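L-talarate/galactarate dehydratase (Salmonella typhimurium, PDB 2PP0) catalyses the magnesium-dependent dehydration of L-talarate and galactarate to 5-keto-4-deoxy-D-glucarate, and also epimerises L-talarate to galactarate. Local coordinates at residues 24-29 against 71-76; 104-109 against 144-149; 138-143 against 307-312; 97-102 against 112-117. All coordinates share one frame; numbering follows the deposited sequence.

Contact 1 (24-29 against 71-76); sequences TGDRIE and DGFEGV
The carboxylate of Asp26 lies stacked on that of Asp71, their planes only 15° apart and the two side chains running past each other in opposite directions. Asp71 belongs to the tight turn of the hairpin that joins strands 57-69 and 74-81 in the antiparallel sheet of the N-terminal capping domain, and Asp26 sits just before strand 28-40 of the same sheet. Two acceptors thus face each other, Asp26 OD1 and Asp71 OD2 being 3.3 Å apart, a like-charge approach probably eased by two backbone N-H groups that reach Asp26 OD1 from opposite faces of the carboxylate: Asp71 N at 3.0 Å, on the syn side, and the N-H of Arg27, the next residue. With CG anti to the backbone N (chi1 -159°), the carboxylate of Asp26 extends to the turn. Its other oxygen, OD2, is hydrogen-bonded to Ser69 OG and forms a salt bridge with Arg146 NH2, which probably offsets part of the negative charge. The same OD2 meets the edge of the Phe73 ring near its plane, 3.3 Å from CD2.

Contact 2 (104-109 against 144-149); sequences DPNDID and AKRAGL
Asn106 and Pro105 meet the guanidinium of Arg146. The end of the Asn106 amide stands over one face of the guanidinium, toward its rim, with the two planes 69° apart. Pro105 adds an apolar touch at right angles to the arginine chain, its CG lying 3.8 Å from Arg146 NH2. Arg146 leaves its helix with CG anti to the backbone N; the chain bends at chi3 (-61°), and it meets the Asn106 side chain coming from the opposite direction. The polar partner of Arg146 lies outside the two segments: NH2 forms a salt bridge with Asp26, and the guanidinium also makes a cation-pi contact with Phe73. Local hydrogen bonds shape both segments. Asp104 OD1 accepts from Asn106 N at 2.9 Å, an Asx turn, within a type I beta turn that Asp107 N closes on Asp104 O. This turn leads into helix 108-118 of the enolase-superfamily capping domain. Helix 127-146 finishes in a Schellman motif, where Gly148 takes positive phi, Gly148 N bonds to Lys145 O and Leu149 N to Ala144 O. The second subunit packs against both segments: Asp104 and Asp107 both form salt bridges through OD2 with Lys153 of that subunit, whose Leu149 packs on Asn106 while its Ala147 touches Arg146.

Contact 3 (138-143 against 307-312); sequences ALWDMK and GISPFL
Ser309 OG is held by two groups: the indole N-H of Trp140 and the carboxylate of Asp136, one turn earlier on the tryptophan's helix. Trp140 NE1 donates to Ser309 OG over 3.1 Å in a nearly straight bond (172°), with the hydroxyl in the plane of the indole at its edge. While this edge is pinned, Ile308 covers one face of the same ring. Its CG2 lies 3.6 Å from the centroid of the five-membered ring and almost on the ring normal, a CH-pi contact, and Ile308 CB comes within 3.5 Å of Trp140 CD1. The CD1 branch of Ile308 reaches back toward the root of the tryptophan, 3.6 Å from Trp140 CB. One turn on, Leu312 sends CD1 to the six-membered ring, 3.7 Å from Trp140 CZ2. The bond at the edge and the isoleucine on the face together probably fix the rotation of the indole, whose CG is anti to the carbonyl carbon (chi1 -85°). The two short helical segments run at 88° to each other, their axes 11.2 Å apart. Trp140 of the N-terminal capping domain thus packs across the start of helix 308-320 of the barrel domain, a junction between the two domains of the enolase-superfamily fold.

Contact 4 (97-102 against 112-117); sequences ADNLLG and YTKLLW
Asn99, Leu115 and Lys114 account for most of the surface buried here. Lys114 stretches fully extended from helix 108-118, with CG anti to the backbone N (chi1 175°), and passes obliquely beside the Asn99 side chain to reach its backbone. There Lys114 NZ donates to Asn99 O at 2.7 Å, in the carbonyl plane and on a lone pair; the same ammonium also forms a salt bridge with Glu103, so two acceptors hold its end. On the way, Lys114 CE passes Asn99, 3.8 Å from its CB and 3.7 Å from OD1. The amide nitrogen of Asn99 turns back to bond Ile96 O, at the end of the preceding helix. Leu115, the next residue, supplies the apolar part: its CD2 rests 3.9 Å from Asn99 CB, whereas its CD1 branch faces Leu100 CD2 more loosely, at 4.5 Å. Asn99 and Leu100 belong to a short 3-10 segment, 98-100, in the connection between helices 86-96 and 108-118. That connection is packed among three elements of the capping domain: Leu100 also touches Ile28 and Val31 of strand 28-40, Ile135 of helix 127-146, and Ile111 of helix 108-118.

In the fold
Contacts 1, 2 and 3 are mutual neighbours, with the centre of contact 2 about 9 Å from those of contacts 1 and 3. Arg146 links the first two, and Lys145 adds a salt bridge to Glu74; contacts 2 and 3 share helix 127-146 and are tied by Lys143 NZ to Asn106 O at 2.9 Å. Contacts 1 and 3 meet in a probable hydrogen bond from Val76 N to Asp141 OD2, 2.9 Å. Contact 4, about 15 Å from contact 1 between centres, meets it through a probable hydrogen bond between Gly102 N and Ile28 O. Contacts 1, 2 and 4 lie away from the catalytic, metal and substrate sites, whereas the Ile308 side chain of contact 3 is about 10 Å from that of Asp301, credited with raising the basicity of the active-site histidine, His328.

Contact 1 (24-29 against 71-76)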
loop_
_atom_site.group_PDB
_atom_site.type_symbol
_atom_site.label_atom_id
_atom_site.label_comp_id
_atom_site.label_asym_id
_atom_site.label_seq_id
_atom_site.Cartn_x
_atom_site.Cartn_y
_atom_site.Cartn_z
ATOM N N THR B 24 -3.431 -24.487 1.399
ATOM C CA THR B 24 -3.992 -24.428 0.049
ATOM C C THR B 24 -3.324 -23.465 -0.929
ATOM O O THR B 24 -3.512 -23.583 -2.140
ATOM C CB THR B 24 -5.499 -24.078 0.098
ATOM O OG1 THR B 24 -5.673 -22.768 0.657
ATOM C CG2 THR B 24 -6.245 -25.085 0.959
ATOM N N GLY B 25 -2.549 -22.515 -0.417
ATOM C CA GLY B 25 -1.900 -21.545 -1.286
ATOM C C GLY B 25 -0.982 -22.097 -2.367
ATOM O O GLY B 25 -0.427 -23.188 -2.236
ATOM N N ASP B 26 -0.826 -21.324 -3.441
ATOM C CA ASP B 26 0.027 -21.695 -4.561
ATOM C C ASP B 26 1.478 -21.760 -4.074
ATOM O O ASP B 26 1.791 -21.321 -2.964
ATOM C CB ASP B 26 -0.108 -20.657 -5.683
ATOM C CG ASP B 26 0.320 -21.197 -7.035
ATOM O OD1 ASP B 26 0.870 -22.321 -7.075
ATOM O OD2 ASP B 26 0.110 -20.500 -8.059
ATOM N N ARG B 27 2.360 -22.302 -4.907
ATOM C CA ARG B 27 3.765 -22.441 -4.553
ATOM C C ARG B 27 4.678 -22.223 -5.752
ATOM O O ARG B 27 4.377 -22.660 -6.861
ATOM C CB ARG B 27 4.019 -23.841 -3.984
ATOM C CG ARG B 27 3.369 -24.109 -2.641
ATOM C CD ARG B 27 4.067 -23.335 -1.536
ATOM N NE ARG B 27 3.593 -23.725 -0.210
ATOM C CZ ARG B 27 2.440 -23.331 0.323
ATOM N NH1 ARG B 27 1.629 -22.526 -0.355
ATOM N NH2 ARG B 27 2.103 -23.738 1.540
ATOM N N ILE B 28 5.797 -21.539 -5.536
ATOM C CA ILE B 28 6.742 -21.309 -6.620
ATOM C C ILE B 28 7.494 -22.624 -6.846
ATOM O O ILE B 28 7.906 -23.274 -5.885
ATOM C CB ILE B 28 7.756 -20.182 -6.261
ATOM C CG1 ILE B 28 7.019 -18.837 -6.145
ATOM C CG2 ILE B 28 8.848 -20.101 -7.332
ATOM C CD1 ILE B 28 7.876 -17.683 -5.628
ATOM N N GLU B 29 7.668 -23.025 -8.102
ATOM C CA GLU B 29 8.373 -24.273 -8.378
ATOM C C GLU B 29 9.502 -24.128 -9.388
ATOM O O GLU B 29 10.291 -25.051 -9.565
ATOM C CB GLU B 29 7.395 -25.348 -8.883
ATOM C CG GLU B 29 6.239 -25.638 -7.934
ATOM C CD GLU B 29 5.482 -26.899 -8.310
ATOM O OE1 GLU B 29 5.307 -27.141 -9.524
ATOM O OE2 GLU B 29 5.053 -27.634 -7.392
ATOM N N ASP B 71 0.424 -24.000 -9.501
ATOM C CA ASP B 71 -0.910 -23.912 -10.083
ATOM C C ASP B 71 -1.007 -23.293 -11.470
ATOM O O ASP B 71 -2.083 -22.864 -11.889
ATOM C CB ASP B 71 -1.860 -23.205 -9.111
ATOM C CG ASP B 71 -1.977 -23.941 -7.785
ATOM O OD1 ASP B 71 -1.742 -25.170 -7.772
ATOM O OD2 ASP B 71 -2.307 -23.306 -6.759
ATOM N N GLY B 72 0.118 -23.239 -12.175
ATOM C CA GLY B 72 0.118 -22.733 -13.537
ATOM C C GLY B 72 0.256 -21.254 -13.824
ATOM O O GLY B 72 0.072 -20.829 -14.970
ATOM N N PHE B 73 0.580 -20.459 -12.813
ATOM C CA PHE B 73 0.733 -19.028 -13.030
ATOM C C PHE B 73 2.158 -18.699 -13.451
ATOM O O PHE B 73 3.097 -19.444 -13.170
ATOM C CB PHE B 73 0.329 -18.259 -11.769
ATOM C CG PHE B 73 -1.149 -18.331 -11.476
ATOM C CD1 PHE B 73 -2.050 -17.568 -12.205
ATOM C CD2 PHE B 73 -1.640 -19.204 -10.509
ATOM C CE1 PHE B 73 -3.420 -17.670 -11.977
ATOM C CE2 PHE B 73 -3.013 -19.313 -10.275
ATOM C CZ PHE B 73 -3.899 -18.543 -11.013
ATOM N N GLU B 74 2.307 -17.581 -14.142
ATOM C CA GLU B 74 3.604 -17.168 -14.636
ATOM C C GLU B 74 3.807 -15.671 -14.414
ATOM O O GLU B 74 2.863 -14.888 -14.490
ATOM C CB GLU B 74 3.684 -17.550 -16.120
ATOM C CG GLU B 74 4.598 -16.729 -16.994
ATOM C CD GLU B 74 3.997 -15.395 -17.385
ATOM O OE1 GLU B 74 2.807 -15.350 -17.775
ATOM O OE2 GLU B 74 4.725 -14.387 -17.313
ATOM N N GLY B 75 5.042 -15.283 -14.115
ATOM C CA GLY B 75 5.334 -13.878 -13.899
ATOM C C GLY B 75 6.691 -13.510 -14.466
ATOM O O GLY B 75 7.606 -14.331 -14.468
ATOM N N VAL B 76 6.820 -12.285 -14.959
ATOM C CA VAL B 76 8.083 -11.826 -15.511
ATOM C C VAL B 76 8.367 -10.401 -15.038
ATOM O O VAL B 76 7.455 -9.585 -14.908
ATOM C CB VAL B 76 8.058 -11.863 -17.060
ATOM C CG1 VAL B 76 7.030 -10.879 -17.589
ATOM C CG2 VAL B 76 9.441 -11.555 -17.612
#

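Contact 2 (104-109 against 144-149)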
loop_
_atom_site.group_PDB
_atom_site.type_symbol
_atom_site.label_atom_id
_atom_site.label_comp_id
_atom_site.label_asym_id
_atom_site.label_seq_id
_atom_site.Cartn_x
_atom_site.Cartn_y
_atom_site.Cartn_z
ATOM N N ASP B 104 4.946 -19.226 -1.058
ATOM C CA ASP B 104 3.631 -18.828 -1.567
ATOM C C ASP B 104 3.908 -17.502 -2.267
ATOM O O ASP B 104 4.186 -16.499 -1.615
ATOM C CB ASP B 104 2.651 -18.605 -0.415
ATOM C CG ASP B 104 1.268 -18.214 -0.897
ATOM O OD1 ASP B 104 1.172 -17.554 -1.949
ATOM O OD2 ASP B 104 0.280 -18.554 -0.213
ATOM N N PRO B 105 3.811 -17.474 -3.604
ATOM C CA PRO B 105 4.072 -16.253 -4.372
ATOM C C PRO B 105 3.263 -15.005 -4.023
ATOM O O PRO B 105 3.661 -13.892 -4.373
ATOM C CB PRO B 105 3.858 -16.706 -5.814
ATOM C CG PRO B 105 2.767 -17.735 -5.670
ATOM C CD PRO B 105 3.248 -18.527 -4.470
ATOM N N ASN B 106 2.138 -15.170 -3.333
ATOM C CA ASN B 106 1.326 -14.011 -2.982
ATOM C C ASN B 106 1.880 -13.179 -1.833
ATOM O O ASN B 106 1.582 -11.992 -1.736
ATOM C CB ASN B 106 -0.102 -14.453 -2.662
ATOM C CG ASN B 106 -0.739 -15.169 -3.826
ATOM O OD1 ASN B 106 -0.920 -16.388 -3.799
ATOM N ND2 ASN B 106 -1.050 -14.419 -4.877
ATOM N N ASP B 107 2.680 -13.797 -0.972
ATOM C CA ASP B 107 3.270 -13.100 0.172
ATOM C C ASP B 107 4.560 -12.417 -0.274
ATOM O O ASP B 107 5.662 -12.777 0.141
ATOM C CB ASP B 107 3.523 -14.098 1.306
ATOM C CG ASP B 107 2.229 -14.713 1.830
ATOM O OD1 ASP B 107 1.159 -14.161 1.506
ATOM O OD2 ASP B 107 2.271 -15.725 2.572
ATOM N N ILE B 108 4.385 -11.412 -1.122
ATOM C CA ILE B 108 5.478 -10.658 -1.707
ATOM C C ILE B 108 6.458 -10.009 -0.728
ATOM O O ILE B 108 7.674 -10.150 -0.903
ATOM C CB ILE B 108 4.924 -9.600 -2.683
ATOM C CG1 ILE B 108 4.118 -10.312 -3.781
ATOM C CG2 ILE B 108 6.070 -8.798 -3.304
ATOM C CD1 ILE B 108 3.564 -9.393 -4.871
ATOM N N ASP B 109 5.950 -9.306 0.281
ATOM C CA ASP B 109 6.826 -8.675 1.272
ATOM C C ASP B 109 7.508 -9.740 2.105
ATOM O O ASP B 109 8.648 -9.572 2.527
ATOM C CB ASP B 109 6.051 -7.771 2.234
ATOM C CG ASP B 109 5.631 -6.469 1.606
ATOM O OD1 ASP B 109 6.385 -5.938 0.764
ATOM O OD2 ASP B 109 4.548 -5.966 1.976
ATOM N N ALA B 144 -1.151 -9.890 -10.519
ATOM C CA ALA B 144 -2.099 -9.161 -11.353
ATOM C C ALA B 144 -2.750 -10.131 -12.336
ATOM O O ALA B 144 -3.973 -10.134 -12.504
ATOM C CB ALA B 144 -1.392 -8.041 -12.117
ATOM N N LYS B 145 -1.924 -10.952 -12.981
ATOM C CA LYS B 145 -2.419 -11.938 -13.934
ATOM C C LYS B 145 -3.366 -12.913 -13.242
ATOM O O LYS B 145 -4.354 -13.347 -13.828
ATOM C CB LYS B 145 -1.249 -12.701 -14.567
ATOM C CG LYS B 145 -0.432 -11.861 -15.526
ATOM C CD LYS B 145 0.812 -12.594 -16.018
ATOM C CE LYS B 145 1.541 -11.776 -17.081
ATOM N NZ LYS B 145 2.872 -12.372 -17.430
ATOM N N ARG B 146 -3.060 -13.259 -11.997
ATOM C CA ARG B 146 -3.904 -14.168 -11.233
ATOM C C ARG B 146 -5.291 -13.537 -11.035
ATOM O O ARG B 146 -6.292 -14.239 -10.939
ATOM C CB ARG B 146 -3.266 -14.463 -9.877
ATOM C CG ARG B 146 -4.079 -15.374 -8.973
ATOM C CD ARG B 146 -3.475 -15.433 -7.578
ATOM N NE ARG B 146 -2.115 -15.965 -7.603
ATOM C CZ ARG B 146 -1.815 -17.262 -7.564
ATOM N NH1 ARG B 146 -2.783 -18.170 -7.489
ATOM N NH2 ARG B 146 -0.546 -17.655 -7.614
ATOM N N ALA B 147 -5.342 -12.209 -10.969
ATOM C CA ALA B 147 -6.609 -11.497 -10.800
ATOM C C ALA B 147 -7.228 -11.192 -12.171
ATOM O O ALA B 147 -8.348 -10.673 -12.259
ATOM C CB ALA B 147 -6.378 -10.194 -10.035
ATOM N N GLY B 148 -6.494 -11.520 -13.233
ATOM C CA GLY B 148 -6.967 -11.262 -14.581
ATOM C C GLY B 148 -7.062 -9.769 -14.831
ATOM O O GLY B 148 -8.022 -9.290 -15.432
ATOM N N LEU B 149 -6.052 -9.025 -14.383
ATOM C CA LEU B 149 -6.053 -7.575 -14.538
ATOM C C LEU B 149 -4.705 -6.997 -14.907
ATOM O O LEU B 149 -3.669 -7.587 -14.620
ATOM C CB LEU B 149 -6.430 -6.895 -13.221
ATOM C CG LEU B 149 -7.710 -7.192 -12.458
ATOM C CD1 LEU B 149 -7.589 -6.626 -11.041
ATOM C CD2 LEU B 149 -8.880 -6.583 -13.201
#

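Contact 3 (138-143 against 307-312)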
loop_
_atom_site.group_PDB
_atom_site.type_symbol
_atom_site.label_atom_id
_atom_site.label_comp_id
_atom_site.label_asym_id
_atom_site.label_seq_id
_atom_site.Cartn_x
_atom_site.Cartn_y
_atom_site.Cartn_z
ATOM N N ALA B 138 8.327 -9.497 -10.946
ATOM C CA ALA B 138 7.718 -10.689 -11.534
ATOM C C ALA B 138 6.578 -11.188 -10.643
ATOM O O ALA B 138 5.553 -11.656 -11.140
ATOM C CB ALA B 138 8.767 -11.796 -11.714
ATOM N N LEU B 139 6.760 -11.089 -9.328
ATOM C CA LEU B 139 5.726 -11.526 -8.402
ATOM C C LEU B 139 4.488 -10.636 -8.512
ATOM O O LEU B 139 3.365 -11.127 -8.412
ATOM C CB LEU B 139 6.259 -11.536 -6.968
ATOM C CG LEU B 139 7.296 -12.621 -6.664
ATOM C CD1 LEU B 139 7.742 -12.496 -5.212
ATOM C CD2 LEU B 139 6.691 -14.006 -6.919
ATOM N N TRP B 140 4.682 -9.335 -8.720
ATOM C CA TRP B 140 3.542 -8.432 -8.884
ATOM C C TRP B 140 2.845 -8.704 -10.225
ATOM O O TRP B 140 1.611 -8.622 -10.328
ATOM C CB TRP B 140 3.984 -6.970 -8.823
ATOM C CG TRP B 140 4.080 -6.438 -7.426
ATOM C CD1 TRP B 140 5.216 -6.269 -6.676
ATOM C CD2 TRP B 140 2.987 -6.021 -6.600
ATOM N NE1 TRP B 140 4.892 -5.768 -5.432
ATOM C CE2 TRP B 140 3.530 -5.608 -5.360
ATOM C CE3 TRP B 140 1.598 -5.957 -6.787
ATOM C CZ2 TRP B 140 2.731 -5.137 -4.313
ATOM C CZ3 TRP B 140 0.801 -5.487 -5.743
ATOM C CH2 TRP B 140 1.371 -5.084 -4.523
ATOM N N ASP B 141 3.642 -9.018 -11.245
ATOM C CA ASP B 141 3.133 -9.337 -12.581
ATOM C C ASP B 141 2.237 -10.570 -12.456
ATOM O O ASP B 141 1.135 -10.610 -13.005
ATOM C CB ASP B 141 4.311 -9.627 -13.530
ATOM C CG ASP B 141 3.869 -10.040 -14.931
ATOM O OD1 ASP B 141 3.209 -9.237 -15.635
ATOM O OD2 ASP B 141 4.197 -11.178 -15.332
ATOM N N MET B 142 2.715 -11.562 -11.707
ATOM C CA MET B 142 1.977 -12.802 -11.491
ATOM C C MET B 142 0.672 -12.562 -10.735
ATOM O O MET B 142 -0.385 -13.062 -11.136
ATOM C CB MET B 142 2.835 -13.816 -10.715
ATOM C CG MET B 142 2.118 -15.138 -10.405
ATOM S SD MET B 142 3.031 -16.326 -9.375
ATOM C CE MET B 142 4.138 -16.947 -10.616
ATOM N N LYS B 143 0.736 -11.800 -9.646
ATOM C CA LYS B 143 -0.470 -11.540 -8.863
ATOM C C LYS B 143 -1.552 -10.836 -9.673
ATOM O O LYS B 143 -2.737 -11.148 -9.534
ATOM C CB LYS B 143 -0.149 -10.725 -7.602
ATOM C CG LYS B 143 -1.390 -10.443 -6.771
ATOM C CD LYS B 143 -1.076 -9.855 -5.407
ATOM C CE LYS B 143 -0.481 -10.890 -4.473
ATOM N NZ LYS B 143 -0.381 -10.346 -3.087
ATOM N N GLY B 307 12.374 -2.613 -6.646
ATOM C CA GLY B 307 11.148 -3.192 -7.185
ATOM C C GLY B 307 9.874 -2.385 -6.983
ATOM O O GLY B 307 9.901 -1.231 -6.559
ATOM N N ILE B 308 8.738 -3.001 -7.284
ATOM C CA ILE B 308 7.448 -2.334 -7.122
ATOM C C ILE B 308 7.105 -2.126 -5.644
ATOM O O ILE B 308 6.600 -1.073 -5.263
ATOM C CB ILE B 308 6.319 -3.152 -7.822
ATOM C CG1 ILE B 308 6.481 -3.046 -9.344
ATOM C CG2 ILE B 308 4.942 -2.653 -7.386
ATOM C CD1 ILE B 308 5.640 -4.043 -10.131
ATOM N N SER B 309 7.393 -3.116 -4.808
ATOM C CA SER B 309 7.080 -3.007 -3.383
ATOM C C SER B 309 7.646 -1.733 -2.736
ATOM O O SER B 309 6.902 -0.975 -2.105
ATOM C CB SER B 309 7.569 -4.255 -2.650
ATOM O OG SER B 309 6.961 -5.413 -3.212
ATOM N N PRO B 310 8.962 -1.483 -2.866
ATOM C CA PRO B 310 9.487 -0.257 -2.252
ATOM C C PRO B 310 9.041 1.001 -3.013
ATOM O O PRO B 310 8.907 2.073 -2.425
ATOM C CB PRO B 310 11.010 -0.467 -2.287
ATOM C CG PRO B 310 11.209 -1.410 -3.454
ATOM C CD PRO B 310 10.061 -2.376 -3.280
ATOM N N PHE B 311 8.807 0.866 -4.317
ATOM C CA PHE B 311 8.362 2.001 -5.123
ATOM C C PHE B 311 6.992 2.465 -4.610
ATOM O O PHE B 311 6.697 3.667 -4.582
ATOM C CB PHE B 311 8.273 1.596 -6.604
ATOM C CG PHE B 311 7.956 2.737 -7.540
ATOM C CD1 PHE B 311 8.925 3.236 -8.405
ATOM C CD2 PHE B 311 6.681 3.306 -7.567
ATOM C CE1 PHE B 311 8.630 4.282 -9.286
ATOM C CE2 PHE B 311 6.376 4.351 -8.440
ATOM C CZ PHE B 311 7.348 4.842 -9.302
ATOM N N LEU B 312 6.157 1.514 -4.197
ATOM C CA LEU B 312 4.832 1.853 -3.683
ATOM C C LEU B 312 4.935 2.670 -2.393
ATOM O O LEU B 312 4.207 3.645 -2.216
ATOM C CB LEU B 312 4.003 0.585 -3.434
ATOM C CG LEU B 312 3.606 -0.225 -4.675
ATOM C CD1 LEU B 312 2.876 -1.490 -4.266
ATOM C CD2 LEU B 312 2.730 0.617 -5.582
#

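Contact 4 (97-102 against 112-117)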
loop_
_atom_site.group_PDB
_atom_site.type_symbol
_atom_site.label_atom_id
_atom_site.label_comp_id
_atom_site.label_asym_id
_atom_site.label_seq_id
_atom_site.Cartn_x
_atom_site.Cartn_y
_atom_site.Cartn_z
ATOM N N ALA B 97 18.191 -16.599 -5.622
ATOM C CA ALA B 97 16.958 -17.076 -6.268
ATOM C C ALA B 97 16.374 -18.392 -5.751
ATOM O O ALA B 97 15.146 -18.549 -5.672
ATOM C CB ALA B 97 17.172 -17.166 -7.772
ATOM N N ASP B 98 17.244 -19.336 -5.407
ATOM C CA ASP B 98 16.812 -20.636 -4.900
ATOM C C ASP B 98 15.858 -20.526 -3.709
ATOM O O ASP B 98 15.022 -21.403 -3.489
ATOM C CB ASP B 98 18.036 -21.467 -4.517
ATOM C CG ASP B 98 19.154 -20.615 -3.948
ATOM O OD1 ASP B 98 19.809 -19.873 -4.731
ATOM O OD2 ASP B 98 19.370 -20.678 -2.717
ATOM N N ASN B 99 15.981 -19.443 -2.947
ATOM C CA ASN B 99 15.125 -19.210 -1.781
ATOM C C ASN B 99 13.639 -19.087 -2.128
ATOM O O ASN B 99 12.783 -19.206 -1.259
ATOM C CB ASN B 99 15.569 -17.937 -1.066
ATOM C CG ASN B 99 16.891 -18.110 -0.364
ATOM O OD1 ASN B 99 16.963 -18.738 0.687
ATOM N ND2 ASN B 99 17.950 -17.569 -0.951
ATOM N N LEU B 100 13.348 -18.838 -3.398
ATOM C CA LEU B 100 11.977 -18.683 -3.869
ATOM C C LEU B 100 11.210 -20.001 -3.951
ATOM O O LEU B 100 9.985 -20.017 -3.845
ATOM C CB LEU B 100 11.978 -18.021 -5.253
ATOM C CG LEU B 100 12.427 -16.560 -5.348
ATOM C CD1 LEU B 100 12.702 -16.199 -6.799
ATOM C CD2 LEU B 100 11.354 -15.649 -4.755
ATOM N N LEU B 101 11.922 -21.108 -4.139
ATOM C CA LEU B 101 11.255 -22.403 -4.262
ATOM C C LEU B 101 10.472 -22.788 -3.011
ATOM O O LEU B 101 10.989 -22.721 -1.895
ATOM C CB LEU B 101 12.272 -23.500 -4.616
ATOM C CG LEU B 101 13.106 -23.260 -5.883
ATOM C CD1 LEU B 101 13.971 -24.491 -6.177
ATOM C CD2 LEU B 101 12.197 -22.971 -7.059
ATOM N N GLY B 102 9.214 -23.176 -3.207
ATOM C CA GLY B 102 8.372 -23.569 -2.090
ATOM C C GLY B 102 7.665 -22.425 -1.379
ATOM O O GLY B 102 6.940 -22.644 -0.408
ATOM N N TYR B 112 10.300 -10.948 0.034
ATOM C CA TYR B 112 11.295 -9.885 -0.044
ATOM C C TYR B 112 12.176 -9.961 1.207
ATOM O O TYR B 112 13.399 -9.980 1.117
ATOM C CB TYR B 112 10.600 -8.522 -0.099
ATOM C CG TYR B 112 11.393 -7.461 -0.811
ATOM C CD1 TYR B 112 10.970 -6.963 -2.041
ATOM C CD2 TYR B 112 12.577 -6.961 -0.265
ATOM C CE1 TYR B 112 11.700 -5.993 -2.711
ATOM C CE2 TYR B 112 13.318 -5.994 -0.929
ATOM C CZ TYR B 112 12.879 -5.514 -2.148
ATOM O OH TYR B 112 13.619 -4.570 -2.817
ATOM N N THR B 113 11.538 -10.010 2.373
ATOM C CA THR B 113 12.251 -10.091 3.646
ATOM C C THR B 113 13.161 -11.320 3.719
ATOM O O THR B 113 14.280 -11.242 4.237
ATOM C CB THR B 113 11.251 -10.101 4.819
ATOM O OG1 THR B 113 10.584 -8.832 4.871
ATOM C CG2 THR B 113 11.961 -10.344 6.145
ATOM N N LYS B 114 12.692 -12.452 3.202
ATOM C CA LYS B 114 13.497 -13.672 3.208
ATOM C C LYS B 114 14.722 -13.490 2.323
ATOM O O LYS B 114 15.803 -13.980 2.642
ATOM C CB LYS B 114 12.687 -14.866 2.693
ATOM C CG LYS B 114 13.503 -16.146 2.572
ATOM C CD LYS B 114 12.667 -17.303 2.039
ATOM C CE LYS B 114 13.467 -18.604 2.015
ATOM N NZ LYS B 114 12.660 -19.719 1.434
ATOM N N LEU B 115 14.547 -12.792 1.205
ATOM C CA LEU B 115 15.643 -12.548 0.280
ATOM C C LEU B 115 16.661 -11.583 0.890
ATOM O O LEU B 115 17.858 -11.688 0.624
ATOM C CB LEU B 115 15.114 -11.982 -1.039
ATOM C CG LEU B 115 14.222 -12.933 -1.846
ATOM C CD1 LEU B 115 13.755 -12.242 -3.115
ATOM C CD2 LEU B 115 15.004 -14.204 -2.176
ATOM N N LEU B 116 16.179 -10.642 1.695
ATOM C CA LEU B 116 17.062 -9.687 2.360
ATOM C C LEU B 116 17.893 -10.421 3.408
ATOM O O LEU B 116 19.094 -10.169 3.538
ATOM C CB LEU B 116 16.252 -8.566 3.027
ATOM C CG LEU B 116 15.663 -7.517 2.077
ATOM C CD1 LEU B 116 14.784 -6.537 2.850
ATOM C CD2 LEU B 116 16.788 -6.774 1.379
ATOM N N TRP B 117 17.261 -11.326 4.154
ATOM C CA TRP B 117 17.985 -12.085 5.168
ATOM C C TRP B 117 18.988 -13.024 4.527
ATOM O O TRP B 117 20.051 -13.273 5.091
ATOM C CB TRP B 117 17.035 -12.901 6.050
ATOM C CG TRP B 117 16.390 -12.098 7.133
ATOM C CD1 TRP B 117 15.062 -11.806 7.259
ATOM C CD2 TRP B 117 17.049 -11.454 8.232
ATOM N NE1 TRP B 117 14.851 -11.016 8.366
ATOM C CE2 TRP B 117 16.055 -10.783 8.980
ATOM C CE3 TRP B 117 18.384 -11.375 8.655
ATOM C CZ2 TRP B 117 16.354 -10.040 10.133
ATOM C CZ3 TRP B 117 18.683 -10.637 9.800
ATOM C CH2 TRP B 117 17.669 -9.978 10.524
#